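Local coordinates for probable tagatose 6-phosphate kinase (Sinorhizobium meliloti, PDB 3TXV), which is probably an enzyme of carbohydrate metabolism in the GatZ/KbaZ-like family, tentatively assigned tagatose-6-phosphate kinase activity, at residues P24-A29 / L286-G291; R297-G302 / Q389-S394; K336-S341 / S354-Y359. All blocks are in the same frame, centred on the assembly; numbering follows the deposited sequence.

Overall arrangement
Burial decreases from interaction 1 to the other two. Interaction 1, its centre about 3 Å from the chain centre, joins the first and last strands of the parallel eight-stranded barrel and is held mainly by backbone hydrogen bonds, with K287 and S25 turned to acidic partners inside it. Interactions 2 and 3 are partly buried, their centres about 22 and 17 Å from the chain centre. Helix 290-310 links the first two: it starts within 286-291 and supplies 297-302, where contact with 389-394 is apolar and van der Waals. Interaction 3 joins two loops flanking helix 342-351 through a flat arginine-tyrosine stack and one tyrosine hydroxyl. It touches both others, R358 packing on P290 and I357 on Y301.

Interaction 1: residues P24-A29 / L286-G291; sequences PSICSA and LKVGPG
S25 and K287 sit abreast on neighbouring parallel strands and direct their side chains to the same face of the sheet, S25 CB lying 3.7 Å from K287 CG. The lysine then runs along C27, where SG approaches K287 CE at 3.4 Å. With CG beside its own backbone N (chi1 -72°) and bends further out, the lysine carries NZ past these two smaller side chains to E263 and D94, with which it forms salt bridges. S25 OG, anti to the backbone N, is hydrogen-bonded to E51. I26 and V288 occupy the other face side by side and point the same way; their methyls CD1 and CG1 meet at 4.1 Å.

The backbone fixes this register. S25 N donates to L286 O at 2.7 Å, and V288 N returns a bond to S25 O at 2.9 Å that is almost straight (172°), so S25 grips the residues on both sides of K287, the normal parallel pattern. C27 N continues it to V288 O at 3.2 Å, beyond the end of strand 24-26. The short strand axes come within 4.6 Å and are inclined by 30°. Shortening K287 to an alanine removes the ammonium group and would probably leave E263 and D94 without their shared positive partner, and C27 SG without the methylene it packs on.

Strands 23-26 and 283-288 are the first and last of a TIM-type barrel, and this pairing closes it. S25 and K287 face the polar interior with E51, D94 and E263, whereas P24, I26 and V288 face outward onto helix 407-424, and I26 also packs on helices 31-43 and 290-310.

Interaction 2: residues R297-G302 / Q389-S394; sequences REALYG and QFLAGS
L391 turns CG opposite its carbonyl carbon (chi1 -61°), beside the backbone N, and extends CD1 from there (chi2 168°), leaving CD2 to make the approach. Within 297-302, L391 CD2 settles on the backbone of A299 and G302, 3.6 Å from A299 O and 3.7 Å from A299 CA. The same methyl, L391 CD2, lies 3.9 Å from G302 CA, one turn further on, and 4.3 Å from A299 CB. One methyl thus spans the surface that A299 and G302 share. The two segments meet by van der Waals packing, without conventional hydrogen bonds between them.

In the fold, helix 290-310 follows the last barrel strand, and 297-302 is a middle part of it. Helix 384-390 ends against it: L391 is the first residue to leave helical geometry, and the chain turns away there. L391 packs further on L303 and I306 of helix 290-310 and on L410 of helix 407-424; that helix also reaches A299 through A414.

G302 is where the backbones come nearest, its CA standing 4.9 Å from that of F390. F390 O lies 3.6 Å from G302 CA in a CA-H...O contact, bent to 125° at the hydrogen. A beta carbon built on G302 would point at the other segment and overlap both F390 O and L391 CD2, so the close approach depends on the missing side chain. The F390 ring meets G302 O obliquely, while Q389 CG covers one of its faces. F390 extends the seam along Q305 and I306.

Interaction 3: residues K336-S341 / S354-Y359; sequences KYYHGS and SDRIRY
Y337 offers one face of its ring to R356, whose guanidinium lies flat upon it: the planes differ by 4° and their centres are 3.9 Å apart, a geometry that also meets the criteria for cation-pi. The aliphatic part takes its share, R356 CD standing over the ring centre, 3.6 Å from the centroid, as a CH-pi contact. Bends at chi2 and chi3 fold the arginine chain so that CD and the guanidinium both come down on the same ring. CE2 of Y359 lies over the opposite face of the guanidinium, and R356 NE is hydrogen-bonded to N333 O.

Y338 follows with a different role. Its hydroxyl accepts R356 N at 3.0 Å, nearly straight at 165°, while its ring runs obliquely past the arginine, Y338 CZ lying 3.7 Å from R356 CG. S354 CB lies beside the same hydroxyl. Y337 thus holds the outer side chain of R356, while Y338 binds its backbone N and packs on CG.

Both segments are loops that bracket helix 342-351, so the contact brings its two flanking connections together. At the far end of the first, S341 is the N-cap of that helix, its OG bonded to E344 N. In the second, R358 NH1 bridges S354 O and D355 OD2, the latter a salt bridge of 2.9 Å, and D355 is also bonded to T293 of helix 290-310.

Interaction 1: residues P24-A29 / L286-G291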
loop_
_atom_site.group_PDB
_atom_site.type_symbol
_atom_site.label_atom_id
_atom_site.label_comp_id
_atom_site.label_asym_id
_atom_site.label_seq_id
_atom_site.Cartn_x
_atom_site.Cartn_y
_atom_site.Cartn_z
ATOM N N PRO A 24 3.200 10.728 1.982
ATOM C CA PRO A 24 2.669 9.629 1.160
ATOM C C PRO A 24 3.058 8.302 1.753
ATOM O O PRO A 24 4.186 8.150 2.237
ATOM C CB PRO A 24 3.360 9.820 -0.193
ATOM C CG PRO A 24 4.464 10.697 0.055
ATOM C CD PRO A 24 4.121 11.563 1.205
ATOM N N SER A 25 2.116 7.368 1.756
ATOM C CA SER A 25 2.363 6.055 2.331
ATOM C C SER A 25 2.383 5.012 1.236
ATOM O O SER A 25 1.406 4.841 0.511
ATOM C CB SER A 25 1.293 5.726 3.360
ATOM O OG SER A 25 1.720 4.668 4.175
ATOM N N ILE A 26 3.495 4.317 1.092
ATOM C CA ILE A 26 3.600 3.347 0.022
ATOM C C ILE A 26 3.438 1.953 0.579
ATOM O O ILE A 26 4.362 1.465 1.237
ATOM C CB ILE A 26 4.964 3.410 -0.652
ATOM C CG1 ILE A 26 5.458 4.878 -0.837
ATOM C CG2 ILE A 26 4.940 2.584 -1.893
ATOM C CD1 ILE A 26 4.506 5.837 -1.578
ATOM N N CYS A 27 2.277 1.323 0.347
ATOM C CA CYS A 27 2.115 -0.099 0.666
ATOM C C CYS A 27 2.103 -0.894 -0.593
ATOM O O CYS A 27 1.046 -1.354 -1.052
ATOM C CB CYS A 27 0.825 -0.420 1.404
ATOM S SG CYS A 27 0.138 0.983 2.135
ATOM N N SER A 28 3.277 -1.051 -1.164
ATOM C CA SER A 28 3.446 -2.067 -2.152
ATOM C C SER A 28 4.612 -2.938 -1.704
ATOM O O SER A 28 5.482 -2.514 -0.942
ATOM C CB SER A 28 3.646 -1.459 -3.542
ATOM O OG SER A 28 2.783 -2.100 -4.480
ATOM N N ALA A 29 4.579 -4.178 -2.151
ATOM C CA ALA A 29 5.586 -5.147 -1.832
ATOM C C ALA A 29 6.573 -5.192 -2.963
ATOM O O ALA A 29 7.630 -5.808 -2.823
ATOM C CB ALA A 29 4.947 -6.504 -1.676
ATOM N N LEU A 286 -1.523 9.544 3.313
ATOM C CA LEU A 286 -2.181 9.073 2.116
ATOM C C LEU A 286 -1.639 7.716 1.776
ATOM O O LEU A 286 -0.509 7.600 1.326
ATOM C CB LEU A 286 -1.853 10.023 0.967
ATOM C CG LEU A 286 -2.380 11.438 1.151
ATOM C CD1 LEU A 286 -1.543 12.401 0.354
ATOM C CD2 LEU A 286 -3.868 11.501 0.747
ATOM N N LYS A 287 -2.438 6.689 1.881
ATOM C CA LYS A 287 -1.947 5.393 1.529
ATOM C C LYS A 287 -2.255 5.046 0.099
ATOM O O LYS A 287 -3.382 5.063 -0.320
ATOM C CB LYS A 287 -2.594 4.363 2.419
ATOM C CG LYS A 287 -2.114 4.377 3.819
ATOM C CD LYS A 287 -2.422 3.082 4.503
ATOM C CE LYS A 287 -1.191 2.397 4.982
ATOM N NZ LYS A 287 -1.264 2.038 6.389
ATOM N N VAL A 288 -1.235 4.763 -0.672
ATOM C CA VAL A 288 -1.458 4.323 -2.000
ATOM C C VAL A 288 -0.725 3.047 -2.083
ATOM O O VAL A 288 0.313 2.925 -1.544
ATOM C CB VAL A 288 -0.889 5.299 -2.954
ATOM C CG1 VAL A 288 0.510 5.531 -2.649
ATOM C CG2 VAL A 288 -1.102 4.870 -4.347
ATOM N N GLY A 289 -1.310 2.082 -2.762
ATOM C CA GLY A 289 -0.665 0.850 -3.120
ATOM C C GLY A 289 -0.988 0.407 -4.518
ATOM O O GLY A 289 -0.160 0.356 -5.368
ATOM N N PRO A 290 -2.242 0.097 -4.733
ATOM C CA PRO A 290 -2.750 -0.498 -5.942
ATOM C C PRO A 290 -2.543 0.376 -7.127
ATOM O O PRO A 290 -2.223 -0.056 -8.187
ATOM C CB PRO A 290 -4.203 -0.640 -5.616
ATOM C CG PRO A 290 -4.209 -0.930 -4.203
ATOM C CD PRO A 290 -2.979 -0.415 -3.588
ATOM N N GLY A 291 -2.682 1.648 -6.932
ATOM C CA GLY A 291 -2.411 2.546 -8.002
ATOM C C GLY A 291 -0.989 2.413 -8.461
ATOM O O GLY A 291 -0.689 2.845 -9.509
#

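Interaction 2: residues R297-G302 / Q389-S394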
loop_
_atom_site.group_PDB
_atom_site.type_symbol
_atom_site.label_atom_id
_atom_site.label_comp_id
_atom_site.label_asym_id
_atom_site.label_seq_id
_atom_site.Cartn_x
_atom_site.Cartn_y
_atom_site.Cartn_z
ATOM N N ARG A 297 2.122 -2.564 -13.943
ATOM C CA ARG A 297 1.469 -3.475 -14.893
ATOM C C ARG A 297 1.273 -2.862 -16.293
ATOM O O ARG A 297 1.626 -3.483 -17.294
ATOM C CB ARG A 297 0.121 -3.909 -14.309
ATOM C CG ARG A 297 -0.540 -5.127 -14.865
ATOM C CD ARG A 297 -1.566 -4.780 -15.890
ATOM N NE ARG A 297 -2.534 -3.849 -15.336
ATOM C CZ ARG A 297 -3.233 -2.961 -16.054
ATOM N NH1 ARG A 297 -3.096 -2.874 -17.374
ATOM N NH2 ARG A 297 -4.066 -2.144 -15.448
ATOM N N GLU A 298 0.706 -1.661 -16.398
ATOM C CA GLU A 298 0.527 -1.082 -17.740
ATOM C C GLU A 298 1.850 -0.994 -18.466
ATOM O O GLU A 298 1.911 -1.333 -19.627
ATOM C CB GLU A 298 -0.076 0.307 -17.726
ATOM C CG GLU A 298 -1.495 0.334 -17.424
ATOM C CD GLU A 298 -2.050 1.727 -17.548
ATOM O OE1 GLU A 298 -1.207 2.667 -17.599
ATOM O OE2 GLU A 298 -3.309 1.870 -17.596
ATOM N N ALA A 299 2.893 -0.542 -17.776
ATOM C CA ALA A 299 4.211 -0.409 -18.391
ATOM C C ALA A 299 4.709 -1.778 -18.855
ATOM O O ALA A 299 5.150 -1.940 -20.013
ATOM C CB ALA A 299 5.209 0.231 -17.415
ATOM N N LEU A 300 4.617 -2.765 -17.964
ATOM C CA LEU A 300 5.070 -4.088 -18.323
ATOM C C LEU A 300 4.264 -4.616 -19.514
ATOM O O LEU A 300 4.843 -5.183 -20.426
ATOM C CB LEU A 300 5.061 -5.035 -17.126
ATOM C CG LEU A 300 6.147 -4.811 -16.061
ATOM C CD1 LEU A 300 5.852 -5.701 -14.898
ATOM C CD2 LEU A 300 7.577 -5.084 -16.552
ATOM N N TYR A 301 2.962 -4.354 -19.556
ATOM C CA TYR A 301 2.134 -4.827 -20.679
ATOM C C TYR A 301 2.406 -4.082 -21.983
ATOM O O TYR A 301 2.471 -4.707 -23.027
ATOM C CB TYR A 301 0.633 -4.807 -20.341
ATOM C CG TYR A 301 0.110 -6.023 -19.579
ATOM C CD1 TYR A 301 0.974 -6.896 -18.943
ATOM C CD2 TYR A 301 -1.265 -6.265 -19.478
ATOM C CE1 TYR A 301 0.513 -7.978 -18.246
ATOM C CE2 TYR A 301 -1.751 -7.364 -18.774
ATOM C CZ TYR A 301 -0.851 -8.222 -18.160
ATOM O OH TYR A 301 -1.305 -9.335 -17.446
ATOM N N GLY A 302 2.555 -2.760 -21.926
ATOM C CA GLY A 302 3.202 -1.989 -23.020
ATOM C C GLY A 302 4.517 -2.596 -23.530
ATOM O O GLY A 302 4.670 -2.918 -24.730
ATOM N N GLN A 389 2.987 4.967 -28.813
ATOM C CA GLN A 389 1.858 4.078 -29.046
ATOM C C GLN A 389 1.495 3.316 -27.790
ATOM O O GLN A 389 0.327 3.096 -27.510
ATOM C CB GLN A 389 2.236 3.050 -30.123
ATOM C CG GLN A 389 1.234 1.979 -30.358
ATOM C CD GLN A 389 -0.032 2.508 -30.972
ATOM O OE1 GLN A 389 -0.040 2.897 -32.136
ATOM N NE2 GLN A 389 -1.118 2.511 -30.204
ATOM N N PHE A 390 2.502 2.886 -27.051
ATOM C CA PHE A 390 2.364 1.727 -26.179
ATOM C C PHE A 390 2.598 2.112 -24.714
ATOM O O PHE A 390 2.228 1.375 -23.793
ATOM C CB PHE A 390 3.392 0.654 -26.601
ATOM C CG PHE A 390 2.987 -0.178 -27.816
ATOM C CD1 PHE A 390 1.871 -1.017 -27.774
ATOM C CD2 PHE A 390 3.774 -0.178 -28.957
ATOM C CE1 PHE A 390 1.539 -1.796 -28.848
ATOM C CE2 PHE A 390 3.459 -0.972 -30.063
ATOM C CZ PHE A 390 2.336 -1.774 -30.027
ATOM N N LEU A 391 3.231 3.271 -24.518
ATOM C CA LEU A 391 3.621 3.794 -23.209
ATOM C C LEU A 391 3.497 5.276 -23.336
ATOM O O LEU A 391 4.452 5.990 -23.059
ATOM C CB LEU A 391 5.089 3.459 -22.886
ATOM C CG LEU A 391 5.509 1.983 -22.793
ATOM C CD1 LEU A 391 7.064 1.790 -22.771
ATOM C CD2 LEU A 391 4.828 1.308 -21.583
ATOM N N ALA A 392 2.332 5.721 -23.782
ATOM C CA ALA A 392 2.110 7.128 -24.162
ATOM C C ALA A 392 2.456 8.120 -23.033
ATOM O O ALA A 392 2.837 9.275 -23.296
ATOM C CB ALA A 392 0.651 7.335 -24.644
ATOM N N GLY A 393 2.328 7.639 -21.786
ATOM C CA GLY A 393 2.534 8.454 -20.593
ATOM C C GLY A 393 3.989 8.756 -20.343
ATOM O O GLY A 393 4.308 9.659 -19.558
ATOM N N SER A 394 4.888 8.022 -20.997
ATOM C CA SER A 394 6.292 8.378 -20.939
ATOM C C SER A 394 6.818 9.154 -22.138
ATOM O O SER A 394 8.002 9.543 -22.159
ATOM C CB SER A 394 7.107 7.143 -20.718
ATOM O OG SER A 394 6.742 6.633 -19.461
#

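Interaction 3: residues K336-S341 / S354-Y359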
loop_
_atom_site.group_PDB
_atom_site.type_symbol
_atom_site.label_atom_id
_atom_site.label_comp_id
_atom_site.label_asym_id
_atom_site.label_seq_id
_atom_site.Cartn_x
_atom_site.Cartn_y
_atom_site.Cartn_z
ATOM N N LYS A 336 -12.676 -13.709 -5.118
ATOM C CA LYS A 336 -13.664 -12.965 -4.363
ATOM C C LYS A 336 -13.949 -11.610 -4.980
ATOM O O LYS A 336 -14.901 -10.952 -4.574
ATOM C CB LYS A 336 -13.216 -12.735 -2.902
ATOM C CG LYS A 336 -12.839 -13.989 -2.082
ATOM C CD LYS A 336 -13.259 -13.869 -0.589
ATOM C CE LYS A 336 -12.551 -12.738 0.249
ATOM N NZ LYS A 336 -13.232 -11.383 0.318
ATOM N N TYR A 337 -13.135 -11.192 -5.949
ATOM C CA TYR A 337 -13.171 -9.805 -6.409
ATOM C C TYR A 337 -13.804 -9.620 -7.748
ATOM O O TYR A 337 -14.397 -8.593 -7.993
ATOM C CB TYR A 337 -11.781 -9.188 -6.413
ATOM C CG TYR A 337 -11.288 -8.947 -5.013
ATOM C CD1 TYR A 337 -10.704 -9.991 -4.265
ATOM C CD2 TYR A 337 -11.435 -7.686 -4.411
ATOM C CE1 TYR A 337 -10.286 -9.789 -2.978
ATOM C CE2 TYR A 337 -10.995 -7.463 -3.108
ATOM C CZ TYR A 337 -10.433 -8.526 -2.407
ATOM O OH TYR A 337 -10.014 -8.318 -1.130
ATOM N N TYR A 338 -13.686 -10.595 -8.629
ATOM C CA TYR A 338 -14.171 -10.405 -9.996
ATOM C C TYR A 338 -15.278 -11.392 -10.314
ATOM O O TYR A 338 -15.086 -12.606 -10.240
ATOM C CB TYR A 338 -13.037 -10.535 -11.017
ATOM C CG TYR A 338 -11.788 -9.695 -10.759
ATOM C CD1 TYR A 338 -11.879 -8.341 -10.427
ATOM C CD2 TYR A 338 -10.503 -10.264 -10.881
ATOM C CE1 TYR A 338 -10.723 -7.584 -10.204
ATOM C CE2 TYR A 338 -9.336 -9.504 -10.669
ATOM C CZ TYR A 338 -9.457 -8.168 -10.335
ATOM O OH TYR A 338 -8.330 -7.418 -10.121
ATOM N N HIS A 339 -16.437 -10.858 -10.680
ATOM C CA HIS A 339 -17.644 -11.659 -10.754
ATOM C C HIS A 339 -18.310 -11.528 -12.114
ATOM O O HIS A 339 -18.016 -10.609 -12.855
ATOM C CB HIS A 339 -18.589 -11.222 -9.633
ATOM C CG HIS A 339 -18.013 -11.388 -8.254
ATOM N ND1 HIS A 339 -17.544 -12.600 -7.780
ATOM C CD2 HIS A 339 -17.853 -10.500 -7.239
ATOM C CE1 HIS A 339 -17.121 -12.451 -6.534
ATOM N NE2 HIS A 339 -17.299 -11.188 -6.181
ATOM N N GLY A 340 -19.192 -12.460 -12.456
ATOM C CA GLY A 340 -19.922 -12.365 -13.722
ATOM C C GLY A 340 -19.476 -13.385 -14.736
ATOM O O GLY A 340 -18.933 -14.437 -14.390
ATOM N N SER A 341 -19.698 -13.068 -16.005
ATOM C CA SER A 341 -19.350 -13.976 -17.106
ATOM C C SER A 341 -17.862 -14.180 -17.196
ATOM O O SER A 341 -17.093 -13.363 -16.669
ATOM C CB SER A 341 -19.840 -13.406 -18.424
ATOM O OG SER A 341 -19.191 -12.186 -18.730
ATOM N N SER A 354 -8.923 -2.808 -8.975
ATOM C CA SER A 354 -8.633 -3.601 -7.748
ATOM C C SER A 354 -7.245 -4.226 -7.830
ATOM O O SER A 354 -6.606 -4.485 -6.791
ATOM C CB SER A 354 -9.644 -4.725 -7.488
ATOM O OG SER A 354 -10.953 -4.224 -7.300
ATOM N N ASP A 355 -6.790 -4.476 -9.061
ATOM C CA ASP A 355 -5.384 -4.745 -9.288
ATOM C C ASP A 355 -4.950 -6.026 -8.537
ATOM O O ASP A 355 -3.859 -6.107 -7.985
ATOM C CB ASP A 355 -4.521 -3.507 -8.900
ATOM C CG ASP A 355 -2.989 -3.760 -9.041
ATOM O OD1 ASP A 355 -2.519 -4.014 -10.191
ATOM O OD2 ASP A 355 -2.254 -3.701 -8.013
ATOM N N ARG A 356 -5.802 -7.043 -8.531
ATOM C CA ARG A 356 -5.458 -8.223 -7.754
ATOM C C ARG A 356 -4.267 -8.877 -8.405
ATOM O O ARG A 356 -3.515 -9.588 -7.730
ATOM C CB ARG A 356 -6.613 -9.228 -7.596
ATOM C CG ARG A 356 -7.920 -8.685 -7.045
ATOM C CD ARG A 356 -7.822 -8.198 -5.621
ATOM N NE ARG A 356 -7.298 -9.201 -4.714
ATOM C CZ ARG A 356 -6.985 -8.935 -3.441
ATOM N NH1 ARG A 356 -7.152 -7.698 -2.967
ATOM N NH2 ARG A 356 -6.505 -9.894 -2.641
ATOM N N ILE A 357 -4.068 -8.622 -9.696
ATOM C CA ILE A 357 -2.918 -9.214 -10.407
ATOM C C ILE A 357 -1.611 -9.004 -9.637
ATOM O O ILE A 357 -0.664 -9.729 -9.865
ATOM C CB ILE A 357 -2.776 -8.683 -11.855
ATOM C CG1 ILE A 357 -1.799 -9.526 -12.654
ATOM C CG2 ILE A 357 -2.343 -7.207 -11.886
ATOM C CD1 ILE A 357 -1.868 -9.212 -14.158
ATOM N N ARG A 358 -1.591 -8.045 -8.710
ATOM C CA ARG A 358 -0.381 -7.704 -7.973
ATOM C C ARG A 358 0.148 -8.825 -7.045
ATOM O O ARG A 358 1.318 -8.820 -6.622
ATOM C CB ARG A 358 -0.564 -6.393 -7.207
ATOM C CG ARG A 358 -1.288 -6.512 -5.932
ATOM C CD ARG A 358 -1.279 -5.200 -5.177
ATOM N NE ARG A 358 -2.362 -5.175 -4.195
ATOM C CZ ARG A 358 -3.573 -4.710 -4.456
ATOM N NH1 ARG A 358 -3.841 -4.190 -5.641
ATOM N NH2 ARG A 358 -4.522 -4.764 -3.539
ATOM N N TYR A 359 -0.729 -9.772 -6.719
ATOM C CA TYR A 359 -0.356 -10.873 -5.854
ATOM C C TYR A 359 0.361 -11.967 -6.657
ATOM O O TYR A 359 0.989 -12.862 -6.070
ATOM C CB TYR A 359 -1.581 -11.401 -5.090
ATOM C CG TYR A 359 -2.154 -10.376 -4.154
ATOM C CD1 TYR A 359 -1.658 -10.232 -2.841
ATOM C CD2 TYR A 359 -3.172 -9.512 -4.576
ATOM C CE1 TYR A 359 -2.178 -9.263 -1.966
ATOM C CE2 TYR A 359 -3.705 -8.536 -3.705
ATOM C CZ TYR A 359 -3.203 -8.429 -2.408
ATOM O OH TYR A 359 -3.711 -7.462 -1.579
#